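Local coordinates for CRISPR-associated protein, Cse2 family (PDB 4H79), which probably binds nucleic acid as the small Cse2 (CasB) subunit of the type I-E CRISPR Cascade surveillance complex, at residues V40-L43 and A44-R48. Sequence-based numbering, arbitrary orientation.
Sequences VATL and ARLRR
R47 folds back along its own helix toward L43 and V40, one turn and nearly two turns earlier. A bend at chi3 (-57°) helps turn the guanidinium so that L43 O and A44 CA lie over the outer part of one face, where A44 adds only a methyl, and NH1 comes within 3.7 Å of L43 CB. At the group's edge, in plane, NH2 donates to a water 2.9 Å away, which in turn donates to V40 O at 2.7 Å. V40 O therefore serves two donors, since it also accepts A44 N at 3.0 Å. The carbonyls of A41, T42 and L43 likewise take the amides of R45, L46 and R47, the last N-H pointing almost straight at L43 O (168°). T42, buried, satisfies OG1 by a hydrogen bond to R38 O, while its CG2 lies alongside L46 CD1 at 4.0 Å. A long arginine with several donors can also reach helix 80-99, where NH1 donates a hydrogen bond to A96 O; an alanine in place of R47 would probably leave the water without its arginine donor and A96 O without this bond. On the buried side of helix 37-49, branched apolar chains suit close packing: L43 meets helices 16-33 and 80-99, L46 helices 80-99 and 61-64.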
ATOM      1  N   VAL A  40       6.722   6.177 -16.209  1.00 20.49           N
ATOM      2  CA  VAL A  40       6.191   7.498 -15.886  1.00 23.72           C
ATOM      3  C   VAL A  40       4.664   7.580 -16.194  1.00 21.66           C
ATOM      4  O   VAL A  40       3.871   8.064 -15.364  1.00 17.58           O
ATOM      5  CB  VAL A  40       6.956   8.594 -16.675  1.00 23.08           C
ATOM      6  CG1 VAL A  40       6.258   9.959 -16.576  1.00 24.62           C
ATOM      7  CG2 VAL A  40       8.409   8.717 -16.152  1.00 25.38           C
ATOM      8  N   ALA A  41       4.266   7.130 -17.380  1.00 19.94           N
ATOM      9  CA  ALA A  41       2.833   7.157 -17.807  1.00 22.08           C
ATOM     10  C   ALA A  41       2.002   6.247 -16.943  1.00 21.25           C
ATOM     11  O   ALA A  41       0.887   6.598 -16.593  1.00 21.45           O
ATOM     12  CB  ALA A  41       2.669   6.696 -19.284  1.00 22.55           C
ATOM     13  N   THR A  42       2.525   5.047 -16.611  1.00 19.66           N
ATOM     14  CA  THR A  42       1.787   4.127 -15.787  1.00 19.56           C
ATOM     15  C   THR A  42       1.468   4.680 -14.389  1.00 19.43           C
ATOM     16  O   THR A  42       0.312   4.610 -13.919  1.00 18.39           O
ATOM     17  CB  THR A  42       2.566   2.789 -15.618  1.00 25.37           C
ATOM     18  OG1 THR A  42       2.636   2.186 -16.910  1.00 27.72           O
ATOM     19  CG2 THR A  42       1.853   1.839 -14.617  1.00 22.87           C
ATOM     20  N   LEU A  43       2.469   5.256 -13.731  1.00 18.47           N
ATOM     21  CA  LEU A  43       2.242   5.852 -12.396  1.00 17.61           C
ATOM     22  C   LEU A  43       1.280   7.040 -12.531  1.00 15.45           C
ATOM     23  O   LEU A  43       0.344   7.155 -11.686  1.00 18.03           O
ATOM     24  CB  LEU A  43       3.582   6.379 -11.837  1.00 21.08           C
ATOM     25  CG  LEU A  43       4.528   5.235 -11.463  1.00 27.33           C
ATOM     26  CD1 LEU A  43       5.845   5.822 -10.984  1.00 34.72           C
ATOM     27  CD2 LEU A  43       3.917   4.319 -10.365  1.00 26.00           C
ATOM     28  N   ALA A  44       1.425   7.881 -13.577  1.00 16.47           N
ATOM     29  CA  ALA A  44       0.488   9.025 -13.753  1.00 18.81           C
ATOM     30  C   ALA A  44      -0.933   8.541 -13.978  1.00 21.42           C
ATOM     31  O   ALA A  44      -1.934   9.113 -13.424  1.00 19.72           O
ATOM     32  CB  ALA A  44       0.890   9.862 -14.973  1.00 18.67           C
ATOM     33  N   ARG A  45      -1.085   7.517 -14.823  1.00 21.40           N
ATOM     34  CA  ARG A  45      -2.480   6.975 -15.057  1.00 22.72           C
ATOM     35  C   ARG A  45      -3.102   6.359 -13.790  1.00 25.36           C
ATOM     36  O   ARG A  45      -4.327   6.514 -13.550  1.00 20.88           O
ATOM     37  CB  ARG A  45      -2.458   5.928 -16.184  1.00 19.65           C
ATOM     38  CG  ARG A  45      -2.220   6.601 -17.563  1.00 25.82           C
ATOM     39  CD  ARG A  45      -1.941   5.587 -18.677  1.00 35.50           C
ATOM     40  NE  ARG A  45      -3.216   5.029 -19.106  1.00 53.36           N
ATOM     41  CZ  ARG A  45      -3.358   3.878 -19.772  1.00 64.78           C
ATOM     42  NH1 ARG A  45      -2.290   3.145 -20.099  1.00 62.27           N
ATOM     43  NH2 ARG A  45      -4.576   3.456 -20.100  1.00 84.63           N
ATOM     44  N   LEU A  46      -2.275   5.664 -12.995  1.00 20.34           N
ATOM     45  CA  LEU A  46      -2.726   5.151 -11.697  1.00 22.11           C
ATOM     46  C   LEU A  46      -3.220   6.284 -10.766  1.00 25.05           C
ATOM     47  O   LEU A  46      -4.312   6.169 -10.159  1.00 24.07           O
ATOM     48  CB  LEU A  46      -1.632   4.400 -10.987  1.00 19.25           C
ATOM     49  CG  LEU A  46      -1.377   2.971 -11.579  1.00 24.74           C
ATOM     50  CD1 LEU A  46      -0.037   2.459 -11.114  1.00 21.37           C
ATOM     51  CD2 LEU A  46      -2.512   2.007 -11.268  1.00 28.52           C
ATOM     52  N   ARG A  47      -2.445   7.387 -10.664  1.00 19.68           N
ATOM     53  CA  ARG A  47      -2.964   8.517  -9.917  1.00 21.15           C
ATOM     54  C   ARG A  47      -4.266   9.097 -10.459  1.00 24.31           C
ATOM     55  O   ARG A  47      -5.154   9.475  -9.707  1.00 24.05           O
ATOM     56  CB  ARG A  47      -1.887   9.637  -9.841  1.00 19.57           C
ATOM     57  CG  ARG A  47      -0.687   9.187  -8.929  1.00 17.85           C
ATOM     58  CD  ARG A  47       0.278  10.445  -8.769  1.00 18.71           C
ATOM     59  NE  ARG A  47       0.775  10.990 -10.079  1.00 21.86           N
ATOM     60  CZ  ARG A  47       1.902  10.568 -10.690  1.00 18.18           C
ATOM     61  NH1 ARG A  47       2.613   9.576 -10.141  1.00 16.68           N
ATOM     62  NH2 ARG A  47       2.312  11.143 -11.810  1.00 16.86           N
ATOM     63  N   ARG A  48      -4.385   9.215 -11.774  1.00 21.40           N
ATOM     64  CA  ARG A  48      -5.561   9.839 -12.367  1.00 28.36           C
ATOM     65  C   ARG A  48      -6.761   8.908 -12.150  1.00 26.97           C
ATOM     66  O   ARG A  48      -7.921   9.367 -12.059  1.00 29.24           O
ATOM     67  CB  ARG A  48      -5.312  10.105 -13.877  1.00 30.37           C
ATOM     68  CG  ARG A  48      -6.498  10.714 -14.627  1.00 27.75           C
ATOM     69  CD  ARG A  48      -6.037  11.518 -15.857  1.00 29.80           C
ATOM     70  NE  ARG A  48      -5.374  10.693 -16.886  1.00 22.96           N
ATOM     71  CZ  ARG A  48      -6.017   9.921 -17.743  1.00 28.08           C
ATOM     72  NH1 ARG A  48      -5.323   9.243 -18.656  1.00 29.36           N
ATOM     73  NH2 ARG A  48      -7.369   9.831 -17.689  1.00 31.53           N
TER
HETATM   74  O   HOH W   1       4.367   9.890 -13.401  1.00 27.85           O